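Local coordinates for hypothetical protein (Parabacteroides merdae, PDB 4OO3) that is probably an oxidoreductase that binds a nicotinamide dinucleotide through its Rossmann fold, though its substrate is unknown, at residues A168-G171 and E172-K175. Numbering follows the deposited sequence.
Sequences AVYG and EQLK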
loop_
_atom_site.group_PDB
_atom_site.type_symbol
_atom_site.label_atom_id
_atom_site.label_comp_id
_atom_site.label_asym_id
_atom_site.label_seq_id
_atom_site.Cartn_x
_atom_site.Cartn_y
_atom_site.Cartn_z
ATOM N N ALA A 168 24.893 -16.708 1.024
ATOM C CA ALA A 168 26.242 -16.154 1.047
ATOM C C ALA A 168 26.248 -14.690 1.482
ATOM O O ALA A 168 27.186 -14.229 2.134
ATOM C CB ALA A 168 26.888 -16.301 -0.321
ATOM N N VAL A 169 25.193 -13.965 1.125
ATOM C CA VAL A 169 25.069 -12.551 1.477
ATOM C C VAL A 169 24.405 -12.345 2.846
ATOM O O VAL A 169 24.969 -11.692 3.717
ATOM C CB VAL A 169 24.261 -11.800 0.394
ATOM C CG1 VAL A 169 24.124 -10.330 0.742
ATOM C CG2 VAL A 169 24.923 -11.967 -0.965
ATOM N N TYR A 170 23.214 -12.916 3.026
ATOM C CA TYR A 170 22.348 -12.626 4.185
ATOM C C TYR A 170 22.521 -13.601 5.350
ATOM O O TYR A 170 22.404 -13.221 6.525
ATOM C CB TYR A 170 20.889 -12.678 3.732
ATOM C CG TYR A 170 19.859 -12.119 4.699
ATOM C CD1 TYR A 170 19.963 -10.827 5.188
ATOM C CD2 TYR A 170 18.742 -12.864 5.059
ATOM C CE1 TYR A 170 19.008 -10.304 6.042
ATOM C CE2 TYR A 170 17.776 -12.348 5.903
ATOM C CZ TYR A 170 17.917 -11.067 6.396
ATOM O OH TYR A 170 16.964 -10.547 7.238
ATOM N N GLY A 171 22.788 -14.859 5.013
ATOM C CA GLY A 171 22.781 -15.931 5.985
ATOM C C GLY A 171 21.358 -16.398 6.173
ATOM O O GLY A 171 20.565 -16.384 5.238
ATOM N N GLU A 172 21.034 -16.809 7.391
ATOM C CA GLU A 172 19.700 -17.274 7.737
ATOM C C GLU A 172 18.947 -16.083 8.314
ATOM O O GLU A 172 19.569 -15.153 8.830
ATOM C CB GLU A 172 19.821 -18.396 8.770
ATOM C CG GLU A 172 18.584 -19.253 8.981
ATOM C CD GLU A 172 18.765 -20.237 10.132
ATOM O OE1 GLU A 172 19.780 -20.973 10.148
ATOM O OE2 GLU A 172 17.899 -20.276 11.030
ATOM N N GLN A 173 17.621 -16.103 8.224
ATOM C CA GLN A 173 16.798 -15.048 8.819
ATOM C C GLN A 173 16.774 -15.208 10.344
ATOM O O GLN A 173 16.363 -16.249 10.863
ATOM C CB GLN A 173 15.366 -15.085 8.258
ATOM C CG GLN A 173 14.375 -14.142 8.941
ATOM C CD GLN A 173 14.734 -12.677 8.770
ATOM O OE1 GLN A 173 14.860 -12.198 7.648
ATOM N NE2 GLN A 173 14.892 -11.955 9.886
ATOM N N LEU A 174 17.210 -14.180 11.060
ATOM C CA LEU A 174 17.177 -14.235 12.512
ATOM C C LEU A 174 15.756 -14.017 13.004
ATOM O O LEU A 174 14.936 -13.418 12.307
ATOM C CB LEU A 174 18.136 -13.208 13.109
ATOM C CG LEU A 174 19.599 -13.398 12.703
ATOM C CD1 LEU A 174 20.494 -12.403 13.420
ATOM C CD2 LEU A 174 20.056 -14.818 12.983
ATOM N N LYS A 175 15.466 -14.524 14.196
ATOM C CA LYS A 175 14.129 -14.434 14.791
ATOM C C LYS A 175 13.971 -13.161 15.613
ATOM O O LYS A 175 12.878 -12.603 15.704
ATOM C CB LYS A 175 13.863 -15.630 15.711
ATOM C CG LYS A 175 14.176 -16.993 15.113
ATOM C CD LYS A 175 13.013 -17.626 14.383
ATOM C CE LYS A 175 13.282 -19.108 14.187
ATOM N NZ LYS A 175 12.810 -19.568 12.859
#
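Tyr170 and Gln173 meet across a helix end, where the backbone turns at Gly171 from a short, weakly bonded helical turn into an extended loop course through Glu172, Gln173 and Leu174. Gly171 makes the change of direction with a positive phi; a side chain at this position would collide with the amide nitrogen of Glu172 and press on the carbonyl oxygen of Tyr170, so the exit suits a residue without one. The case illustrates how side chains on the two flanks of such a glycine can tie a helix terminus to the chain that follows.

Tyr170 holds CG opposite its own backbone N, which carries the ring forward along the outgoing chain, and its OH donates a hydrogen bond to Gln173 OE1 at 2.7 Å. The hydroxyl reaches this oxygen from above the carbonyl plane, 38° out of it, while OE1 itself lies at the ring edge, near the ring plane and 3.4 Å from Tyr170 CE2. Ring and amide planes are inclined 55° to each other. The other end of the amide is used as well: Gln173 bends at chi2 (64°), and its NE2 gives a nearly straight bond of 2.8 Å to the backbone O of Leu174, lying in that carbonyl's plane. Held at both ends, the amide is probably restrained from turning. A leucine in place of Gln173 would probably leave the tyrosine hydroxyl without its acceptor and the Leu174 carbonyl without this donor.

Around this turn, Tyr170 and Gln173 both pack on Met321 of strand 316-322, and Glu172 N bonds to Ser324 OG. Val169, one residue before Tyr170, rests on helix 352-369, so the helix end touches both that helix and an inner strand of the mixed sheet.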